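PDB 5VM8: ribosomal RNA small subunit methyltransferase E from Neisseria gonorrhoeae, which probably methylates N3 of a specific uridine of 16S ribosomal RNA with S-adenosylmethionine as methyl donor, using a trefoil-knotted SPOUT domain. Local coordinates for residues A111-I116 with P157-R162; L87-S92 with F197-E202; S117-V122 with G204-E209; D95-T100 with A134-I139. All blocks are in the same frame, centred on the assembly; numbering follows the deposited sequence.

In the fold
All four contacts lie in the SPOUT methyltransferase domain, in or around its parallel sheet. Contact 1 adds edge strand 159-160 to strand 111-116, which lies beside strand 85-90; contact 2 pairs that strand with 195-199 on its other side. Their centres are about 8 Å apart. Contact 3, centred about 10 Å from contact 2, joins the loop after strand 111-116 to the loop and helix start after strand 195-199. Contact 4 packs helix 94-106, which follows strand 85-90, against helix 128-147, its centre about 20 Å from that of contact 3. Along the chain, contact 1 falls between the segments of contact 2. Thus the central strand pairing joins parts far apart in sequence, consistent with the trefoil knot of this domain.

Contact 1: A111-I116 with P157-R162; sequences AIQPVI and PIIGYR
Two backbone hydrogen bonds join the end of strand 111-116 to strand 159-160 and the residue after it: I116 N donates to I159 O (2.9 Å), and I116 O accepts from Y161 N (2.8 Å). I116 therefore uses both its amide and its carbonyl on the neighbouring segment. One residue earlier, V115 CA approaches the same I159 O at 3.0 Å, a CA-H...O contact beside the bridge of V115 with I159.

One side chain adds a polar link. With CG anti to the backbone nitrogen (chi1 177°) and a bend at chi2, the Q113 amide reaches the neighbouring segment, where NE2 donates to P157 O at 2.8 Å, and to P114 O of its own strand at 3.2 Å. Both acceptors lie close to the amide plane, which fixes the rotation of the group. I159 crosses this amide at about a right angle, its CG1 lying 3.5 Å from Q113 NE2.

The apolar contacts centre on I158, whose two branches diverge. CG2 meets I116 CG1 at 3.6 Å, whereas CG1 reaches P114 CG at 4.0 Å; W136 of helix 128-147 touches both P114 and I158. Y161 sends its ring away from the strand, and its OH bonds to E209 O. With helix 128-147 lying between the two strands in sequence, this is a parallel beta-alpha-beta crossover that supplies the edge strand of the SPOUT sheet.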
# COMPACT_ATOMS: atom_id res chain seq x y z
N ALA A 111 -4.59 2.75 -1.40
CA ALA A 111 -3.80 3.92 -1.04
C ALA A 111 -3.53 3.89 0.45
O ALA A 111 -4.25 3.27 1.23
CB ALA A 111 -4.50 5.22 -1.44
N ILE A 112 -2.47 4.59 0.85
CA ILE A 112 -2.01 4.64 2.23
C ILE A 112 -1.72 6.09 2.60
O ILE A 112 -0.98 6.79 1.89
CB ILE A 112 -0.76 3.76 2.45
CG1 ILE A 112 -1.12 2.28 2.21
CG2 ILE A 112 -0.21 3.97 3.85
CD1 ILE A 112 0.06 1.42 1.73
N GLN A 113 -2.35 6.56 3.67
CA GLN A 113 -2.22 7.92 4.17
C GLN A 113 -1.61 7.83 5.56
O GLN A 113 -2.32 7.63 6.55
CB GLN A 113 -3.57 8.64 4.19
CG GLN A 113 -3.55 10.07 4.76
CD GLN A 113 -2.67 11.02 3.96
OE1 GLN A 113 -3.09 11.57 2.94
NE2 GLN A 113 -1.44 11.22 4.43
N PRO A 114 -0.29 7.94 5.68
CA PRO A 114 0.32 7.97 7.02
C PRO A 114 -0.00 9.27 7.73
O PRO A 114 0.04 10.35 7.13
CB PRO A 114 1.82 7.86 6.72
CG PRO A 114 1.97 8.48 5.36
CD PRO A 114 0.69 8.17 4.61
N VAL A 115 -0.30 9.17 9.02
CA VAL A 115 -0.71 10.35 9.78
C VAL A 115 -0.01 10.35 11.13
O VAL A 115 0.30 9.31 11.71
CB VAL A 115 -2.23 10.48 10.04
CG1 VAL A 115 -3.02 10.51 8.75
CG2 VAL A 115 -2.72 9.42 11.00
N ILE A 116 0.22 11.56 11.63
CA ILE A 116 0.73 11.75 12.98
C ILE A 116 -0.48 11.90 13.88
O ILE A 116 -1.35 12.74 13.64
CB ILE A 116 1.62 12.99 13.08
CG1 ILE A 116 2.66 12.99 11.95
CG2 ILE A 116 2.26 13.01 14.46
CD1 ILE A 116 3.47 14.26 11.87
N PRO A 157 1.85 11.98 1.26
CA PRO A 157 2.63 12.78 2.21
C PRO A 157 2.02 12.78 3.61
O PRO A 157 0.79 12.75 3.78
CB PRO A 157 2.63 14.18 1.60
CG PRO A 157 2.35 13.98 0.14
CD PRO A 157 1.51 12.73 0.03
N ILE A 158 2.89 12.76 4.62
CA ILE A 158 2.46 12.76 6.01
C ILE A 158 1.65 14.00 6.33
O ILE A 158 2.00 15.12 5.92
CB ILE A 158 3.68 12.64 6.94
CG1 ILE A 158 4.47 11.36 6.62
CG2 ILE A 158 3.24 12.75 8.40
CD1 ILE A 158 5.76 11.20 7.36
N ILE A 159 0.56 13.81 7.06
CA ILE A 159 -0.24 14.89 7.63
C ILE A 159 -0.66 14.49 9.04
O ILE A 159 -0.59 13.32 9.43
CB ILE A 159 -1.50 15.21 6.79
CG1 ILE A 159 -2.28 13.94 6.44
CG2 ILE A 159 -1.12 15.95 5.52
CD1 ILE A 159 -3.47 14.18 5.48
N GLY A 160 -1.16 15.47 9.79
CA GLY A 160 -1.69 15.16 11.09
C GLY A 160 -3.03 14.47 11.01
O GLY A 160 -3.70 14.46 9.98
N TYR A 161 -3.41 13.86 12.13
CA TYR A 161 -4.67 13.13 12.20
C TYR A 161 -5.87 14.02 11.89
O TYR A 161 -6.70 13.69 11.03
CB TYR A 161 -4.79 12.52 13.59
CG TYR A 161 -6.12 11.89 13.93
CD1 TYR A 161 -6.38 10.55 13.60
CD2 TYR A 161 -7.10 12.61 14.61
CE1 TYR A 161 -7.59 9.95 13.94
CE2 TYR A 161 -8.31 12.03 14.94
CZ TYR A 161 -8.55 10.70 14.62
OH TYR A 161 -9.75 10.13 14.96
N ARG A 162 -5.94 15.19 12.54
CA ARG A 162 -7.11 16.06 12.38
C ARG A 162 -7.29 16.49 10.93
O ARG A 162 -8.40 16.39 10.39
CB ARG A 162 -6.96 17.28 13.29

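Contact 2: L87-S92 with F197-E202; sequences LIQSIS and FMVGPE
L87 rests its CD1 methyl against two side chains of the neighbouring strand, 3.8 Å from F197 CD2 and 3.7 Å from V199 CG2. The leucine and the phenylalanine run side by side in the same direction, and V199 CG2 also lies over one face of the F197 ring, displaced toward its rim. A237, I238 and M241 of helix 232-244 also touch F197. On the other side of the sheet, I88 CG2 touches the M198 methyl CE at 3.6 Å, where a bend at chi3 (54°) brings that methyl back toward the isoleucine.

The backbones pair in parallel, with I88 N donating to F197 O, V199 N to I88 O and S90 N to V199 O, the last at 2.9 Å. S90 OG also donates to V199 O, so this carbonyl takes two bonds from one residue. The Q89 side chain bends at chi2 to run past V199; its NE2 donates to S90 O at 3.1 Å and only weakly to G200 O. S92 OG gives S90 O its second bond.

Beyond the strands P201 CD packs on S90 CB at 3.4 Å, while E202 OE1 bonds to S93 N and a water lies within bonding distance of OE2 and I91 O. The axes diverge by only 13°, and 104 residues separate the segments: a long-range parallel pairing at the centre of the SPOUT sheet.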
# COMPACT_ATOMS: atom_id res chain seq x y z
N LEU A 87 -6.04 2.99 3.48
CA LEU A 87 -5.62 2.75 4.85
C LEU A 87 -5.03 4.04 5.39
O LEU A 87 -3.99 4.50 4.92
CB LEU A 87 -4.60 1.61 4.91
CG LEU A 87 -3.79 1.42 6.20
CD1 LEU A 87 -4.69 1.23 7.42
CD2 LEU A 87 -2.80 0.25 6.04
N ILE A 88 -5.72 4.67 6.34
CA ILE A 88 -5.17 5.78 7.10
C ILE A 88 -4.54 5.20 8.36
O ILE A 88 -5.26 4.84 9.30
CB ILE A 88 -6.23 6.83 7.47
CG1 ILE A 88 -6.93 7.41 6.23
CG2 ILE A 88 -5.59 7.99 8.25
CD1 ILE A 88 -7.85 8.56 6.58
N GLN A 89 -3.21 5.22 8.41
CA GLN A 89 -2.40 4.57 9.44
C GLN A 89 -1.61 5.61 10.23
O GLN A 89 -0.79 6.34 9.66
CB GLN A 89 -1.43 3.58 8.79
CG GLN A 89 -0.48 2.90 9.77
CD GLN A 89 -1.23 1.99 10.72
OE1 GLN A 89 -1.87 1.03 10.27
NE2 GLN A 89 -1.19 2.30 12.03
N SER A 90 -1.82 5.64 11.54
CA SER A 90 -0.97 6.45 12.40
C SER A 90 0.45 5.90 12.43
O SER A 90 0.64 4.69 12.58
CB SER A 90 -1.50 6.51 13.82
OG SER A 90 -2.88 6.74 13.79
N ILE A 91 1.43 6.81 12.32
CA ILE A 91 2.83 6.42 12.25
C ILE A 91 3.17 5.58 13.46
O ILE A 91 2.89 5.97 14.59
CB ILE A 91 3.74 7.65 12.22
CG1 ILE A 91 3.29 8.67 11.17
CG2 ILE A 91 5.15 7.22 11.94
CD1 ILE A 91 3.39 8.16 9.80
N SER A 92 3.68 4.37 13.20
CA SER A 92 4.18 3.47 14.22
C SER A 92 5.64 3.14 13.96
O SER A 92 6.18 3.41 12.87
CB SER A 92 3.34 2.20 14.25
OG SER A 92 1.99 2.58 14.25
N PHE A 197 -10.26 3.73 5.95
CA PHE A 197 -10.09 2.89 7.11
C PHE A 197 -8.96 3.46 7.95
O PHE A 197 -7.85 3.63 7.44
CB PHE A 197 -9.79 1.48 6.55
CG PHE A 197 -9.32 0.50 7.54
CD1 PHE A 197 -10.02 0.27 8.70
CD2 PHE A 197 -8.22 -0.28 7.25
CE1 PHE A 197 -9.62 -0.69 9.59
CE2 PHE A 197 -7.80 -1.24 8.15
CZ PHE A 197 -8.52 -1.45 9.32
N MET A 198 -9.23 3.72 9.24
CA MET A 198 -8.31 4.45 10.10
C MET A 198 -7.78 3.55 11.22
O MET A 198 -8.56 2.91 11.93
CB MET A 198 -8.94 5.66 10.75
CG MET A 198 -9.27 6.77 9.83
SD MET A 198 -9.10 8.23 10.85
CE MET A 198 -7.42 7.85 11.37
N VAL A 199 -6.46 3.52 11.37
CA VAL A 199 -5.83 2.66 12.36
C VAL A 199 -4.88 3.46 13.22
O VAL A 199 -4.13 4.31 12.71
CB VAL A 199 -5.11 1.47 11.68
CG1 VAL A 199 -4.53 0.56 12.72
CG2 VAL A 199 -6.10 0.72 10.79
N GLY A 200 -4.86 3.17 14.52
CA GLY A 200 -4.00 3.85 15.44
C GLY A 200 -2.62 3.24 15.61
O GLY A 200 -2.28 2.21 15.03
N PRO A 201 -1.79 3.93 16.37
CA PRO A 201 -0.43 3.45 16.63
C PRO A 201 -0.42 2.46 17.77
O PRO A 201 -1.49 2.07 18.24
CB PRO A 201 0.35 4.74 16.98
CG PRO A 201 -0.72 5.64 17.64
CD PRO A 201 -2.05 5.27 16.97
N GLU A 202 0.78 2.06 18.21
CA GLU A 202 0.94 1.20 19.37
C GLU A 202 0.09 1.70 20.54
O GLU A 202 -0.74 0.96 21.09
CB GLU A 202 2.41 1.15 19.82
CG GLU A 202 3.45 0.86 18.75
CD GLU A 202 3.98 2.09 18.01
OE1 GLU A 202 5.00 1.94 17.31
OE2 GLU A 202 3.39 3.20 18.11
O HOH W 1 4.32 5.73 16.95

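Contact 3: S117-V122 with G204-E209; sequences SERCIV and GWTEQE
R119, on a type I beta turn from S117 to C120, lays its guanidinium beside T206, the N-cap of helix 207-215, in a loop-to-helix contact of the SPOUT domain. The arginine chain is extended from CG to NE and crosses T206 obliquely, with NE 3.7 Å from T206 CG2. W205 O and T206 CA lie over one face of the guanidinium, both offset toward its rim, and NH1 bonds to G203 O. Nearer the backbone, R119 CD passes 3.5 Å from G204 O. G204 has a positive phi of 89°, a backbone shape that favours glycine.

T206 is approached by two side chains through its methyl, for E118 CG comes to 3.6 Å from T206 CG2, the two side chains crossing at about a right angle. Its other branch serves the helix end: OG1, between the backbone nitrogen and the carbonyl carbon (chi1 68°), accepts from E209 N. In return T206 N donates almost straight to the anti lone pair of E209 OE1, to complete a capping box.

E209 thereby links the helix start to the turn, since OE2 takes a bond from E118 N at 2.9 Å on its syn side, 34° out of the carboxylate plane. W205 presents a ring edge to S117 CB, and its NE1 bonds to M177 O. A single water unites the parts, accepting from S117 OG and R119 N and donating to G204 O at 2.6 Å and to E209 OE1 at 2.7 Å.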
# COMPACT_ATOMS: atom_id res chain seq x y z
N SER A 117 -0.59 11.01 14.86
CA SER A 117 -1.61 11.12 15.88
C SER A 117 -0.92 11.44 17.19
O SER A 117 0.31 11.58 17.26
CB SER A 117 -2.46 9.84 15.97
OG SER A 117 -1.75 8.78 16.59
N GLU A 118 -1.73 11.59 18.23
CA GLU A 118 -1.22 12.08 19.50
C GLU A 118 -0.10 11.20 20.03
O GLU A 118 0.96 11.69 20.45
CB GLU A 118 -2.37 12.15 20.51
CG GLU A 118 -1.95 12.45 21.92
CD GLU A 118 -1.80 13.92 22.19
OE1 GLU A 118 -2.04 14.71 21.25
OE2 GLU A 118 -1.45 14.28 23.33
N ARG A 119 -0.31 9.88 20.01
CA ARG A 119 0.61 8.94 20.63
C ARG A 119 1.70 8.45 19.69
O ARG A 119 2.27 7.39 19.92
CB ARG A 119 -0.17 7.79 21.25
CG ARG A 119 -0.96 8.27 22.46
CD ARG A 119 -1.89 7.20 22.99
NE ARG A 119 -2.78 7.76 23.99
CZ ARG A 119 -3.73 7.08 24.61
NH1 ARG A 119 -3.94 5.81 24.32
NH2 ARG A 119 -4.49 7.68 25.51
N CYS A 120 2.04 9.23 18.67
CA CYS A 120 3.18 8.94 17.83
C CYS A 120 4.48 9.04 18.62
O CYS A 120 4.74 10.05 19.28
CB CYS A 120 3.21 9.91 16.65
SG CYS A 120 4.55 9.60 15.53
N ILE A 121 5.30 7.98 18.55
CA ILE A 121 6.60 7.90 19.18
C ILE A 121 7.72 7.78 18.14
O ILE A 121 8.84 7.41 18.47
CB ILE A 121 6.67 6.73 20.18
CG1 ILE A 121 6.31 5.41 19.47
CG2 ILE A 121 5.78 7.01 21.38
CD1 ILE A 121 6.08 4.21 20.38
N VAL A 122 7.44 8.13 16.89
CA VAL A 122 8.43 8.07 15.83
C VAL A 122 8.97 9.48 15.60
O VAL A 122 8.20 10.43 15.41
CB VAL A 122 7.86 7.47 14.53
CG1 VAL A 122 8.87 7.62 13.39
CG2 VAL A 122 7.49 5.98 14.71
N GLY A 204 -2.42 3.64 20.69
CA GLY A 204 -3.85 3.71 20.48
C GLY A 204 -4.37 5.12 20.28
O GLY A 204 -3.63 6.10 20.15
N TRP A 205 -5.70 5.20 20.21
CA TRP A 205 -6.39 6.48 20.08
C TRP A 205 -6.59 7.17 21.43
O TRP A 205 -6.85 6.52 22.44
CB TRP A 205 -7.76 6.28 19.44
CG TRP A 205 -7.75 5.64 18.08
CD1 TRP A 205 -8.41 4.51 17.69
CD2 TRP A 205 -7.06 6.13 16.93
NE1 TRP A 205 -8.18 4.27 16.36
CE2 TRP A 205 -7.35 5.25 15.87
CE3 TRP A 205 -6.22 7.23 16.69
CZ2 TRP A 205 -6.85 5.44 14.58
CZ3 TRP A 205 -5.70 7.40 15.41
CH2 TRP A 205 -6.00 6.50 14.38
N THR A 206 -6.53 8.51 21.43
CA THR A 206 -7.02 9.23 22.61
C THR A 206 -8.54 9.38 22.56
O THR A 206 -9.16 9.30 21.49
CB THR A 206 -6.39 10.64 22.79
OG1 THR A 206 -6.83 11.52 21.75
CG2 THR A 206 -4.87 10.62 22.89
N GLU A 207 -9.12 9.63 23.73
CA GLU A 207 -10.57 9.81 23.86
C GLU A 207 -11.07 10.91 22.94
O GLU A 207 -12.10 10.75 22.26
CB GLU A 207 -10.89 10.12 25.32
CG GLU A 207 -12.36 10.14 25.72
CD GLU A 207 -12.58 10.81 27.08
OE1 GLU A 207 -11.61 11.38 27.64
OE2 GLU A 207 -13.72 10.79 27.60
N GLN A 208 -10.34 12.04 22.88
CA GLN A 208 -10.70 13.14 21.99
C GLN A 208 -10.54 12.75 20.53
O GLN A 208 -11.33 13.16 19.68
CB GLN A 208 -9.86 14.39 22.32
N GLU A 209 -9.51 11.95 20.21
CA GLU A 209 -9.33 11.53 18.83
C GLU A 209 -10.51 10.69 18.36
O GLU A 209 -10.92 10.79 17.20
CB GLU A 209 -8.01 10.76 18.68
CG GLU A 209 -6.76 11.64 18.67
CD GLU A 209 -5.47 10.85 18.58
OE1 GLU A 209 -5.36 9.78 19.23
OE2 GLU A 209 -4.57 11.27 17.82
O HOH W 2 -3.07 8.43 19.13

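Contact 4: D95-T100 with A134-I139; sequences DRMDFT and ARWQEI
The W136 ring has the M97 methyl over one face and a water at its edge, while the R135 guanidinium has I139 CD1 over one face and D98 OD2 at its edge. These groups join helices 94-106 and 128-147, whose segments run in broadly the same direction, 42° apart, with axes 10.3 Å from each other at closest approach. Such helices flank the parallel sheet of the SPOUT alpha/beta fold.

M97 and W136 cross at about a right angle. A bend at chi2 (64°) sets CE above the six-membered ring, 4.1 Å from its centroid and nearly on the ring normal, a CH-pi contact. The sulfur lies more obliquely, in a Met-aromatic contact, and M97 CG packs where the two rings join, nearest NE1 and CE2. W136 is buried, touched also by I91 of the loop after strand 85-90 and by L101 of helix 94-106.

D98 and R135 form an end-on salt bridge. NH1 donates to OD2 at 2.9 Å within the guanidinium plane but from above the carboxylate plane, and NH2 donates to OD1 at 3.2 Å. The two planes are turned 49° apart, so the grip is twisted rather than flat. I139 CD1 also lies 3.7 Å from D98 OD1. That oxygen has a further partner: the water at the indole edge donates to D98 OD1 at 2.8 Å and accepts from W136 NE1 at 3.0 Å.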
# COMPACT_ATOMS: atom_id res chain seq x y z
N ASP A 95 9.04 -2.47 12.77
CA ASP A 95 8.38 -3.66 12.23
C ASP A 95 6.88 -3.48 12.17
O ASP A 95 6.24 -3.95 11.23
CB ASP A 95 8.70 -4.89 13.08
CG ASP A 95 9.92 -5.61 12.59
OD1 ASP A 95 10.58 -5.06 11.69
OD2 ASP A 95 10.20 -6.73 13.08
N ARG A 96 6.30 -2.80 13.15
CA ARG A 96 4.85 -2.70 13.14
C ARG A 96 4.37 -1.91 11.92
O ARG A 96 3.42 -2.30 11.24
CB ARG A 96 4.39 -2.04 14.43
CG ARG A 96 2.89 -1.91 14.53
CD ARG A 96 2.55 -1.39 15.90
NE ARG A 96 1.12 -1.30 16.09
CZ ARG A 96 0.49 -1.90 17.09
NH1 ARG A 96 1.18 -2.62 17.96
NH2 ARG A 96 -0.82 -1.77 17.22
N MET A 97 5.08 -0.83 11.60
CA MET A 97 4.76 -0.04 10.43
C MET A 97 5.11 -0.77 9.13
O MET A 97 4.32 -0.77 8.18
CB MET A 97 5.56 1.27 10.52
CG MET A 97 5.13 2.35 9.57
SD MET A 97 3.48 2.87 9.95
CE MET A 97 3.17 3.93 8.56
N ASP A 98 6.31 -1.35 9.07
CA ASP A 98 6.79 -2.01 7.86
C ASP A 98 5.90 -3.19 7.47
O ASP A 98 5.55 -3.35 6.30
CB ASP A 98 8.25 -2.47 8.07
CG ASP A 98 9.24 -1.29 8.28
OD1 ASP A 98 8.86 -0.10 8.18
OD2 ASP A 98 10.41 -1.57 8.61
N PHE A 99 5.55 -4.04 8.45
CA PHE A 99 4.63 -5.15 8.19
C PHE A 99 3.25 -4.64 7.79
O PHE A 99 2.62 -5.19 6.87
CB PHE A 99 4.53 -6.07 9.40
CG PHE A 99 5.74 -6.92 9.62
CD1 PHE A 99 6.55 -7.26 8.55
CD2 PHE A 99 6.08 -7.37 10.88
CE1 PHE A 99 7.69 -8.05 8.75
CE2 PHE A 99 7.21 -8.15 11.09
CZ PHE A 99 8.01 -8.48 10.02
N THR A 100 2.77 -3.60 8.46
CA THR A 100 1.48 -3.05 8.07
C THR A 100 1.54 -2.63 6.60
O THR A 100 0.69 -3.05 5.80
CB THR A 100 1.10 -1.87 8.97
OG1 THR A 100 0.85 -2.33 10.31
CG2 THR A 100 -0.16 -1.22 8.46
N ALA A 134 10.08 7.91 1.93
CA ALA A 134 10.75 7.28 0.80
C ALA A 134 11.02 5.80 1.06
O ALA A 134 10.90 4.97 0.16
CB ALA A 134 12.05 8.02 0.48
N ARG A 135 11.39 5.45 2.30
CA ARG A 135 11.57 4.04 2.61
C ARG A 135 10.23 3.32 2.61
O ARG A 135 10.12 2.20 2.08
CB ARG A 135 12.29 3.89 3.96
CG ARG A 135 12.82 2.48 4.19
CD ARG A 135 13.61 2.35 5.50
NE ARG A 135 13.60 0.96 5.93
CZ ARG A 135 12.66 0.41 6.69
NH1 ARG A 135 12.73 -0.88 6.98
NH2 ARG A 135 11.65 1.15 7.17
N TRP A 136 9.19 3.97 3.15
CA TRP A 136 7.85 3.39 3.09
C TRP A 136 7.42 3.19 1.65
O TRP A 136 6.82 2.17 1.31
CB TRP A 136 6.86 4.29 3.81
CG TRP A 136 7.10 4.33 5.28
CD1 TRP A 136 7.83 3.44 6.01
CD2 TRP A 136 6.67 5.34 6.19
NE1 TRP A 136 7.84 3.82 7.32
CE2 TRP A 136 7.14 4.98 7.47
CE3 TRP A 136 5.91 6.51 6.06
CZ2 TRP A 136 6.88 5.74 8.59
CZ3 TRP A 136 5.66 7.27 7.20
CH2 TRP A 136 6.13 6.87 8.44
N GLN A 137 7.74 4.15 0.78
CA GLN A 137 7.36 4.02 -0.62
C GLN A 137 8.06 2.82 -1.25
O GLN A 137 7.43 2.06 -2.00
CB GLN A 137 7.69 5.31 -1.37
CG GLN A 137 6.97 5.46 -2.69
CD GLN A 137 5.47 5.71 -2.52
OE1 GLN A 137 5.07 6.74 -1.97
NE2 GLN A 137 4.64 4.77 -2.99
N GLU A 138 9.33 2.59 -0.89
CA GLU A 138 10.11 1.47 -1.42
C GLU A 138 9.59 0.12 -0.90
O GLU A 138 9.63 -0.88 -1.63
CB GLU A 138 11.60 1.65 -1.09
N ILE A 139 9.13 0.06 0.35
CA ILE A 139 8.54 -1.20 0.82
C ILE A 139 7.28 -1.53 0.03
O ILE A 139 7.05 -2.68 -0.36
CB ILE A 139 8.26 -1.15 2.33
CG1 ILE A 139 9.56 -1.18 3.13
CG2 ILE A 139 7.34 -2.30 2.77
CD1 ILE A 139 9.37 -0.71 4.57
O HOH W 3 9.18 2.28 9.56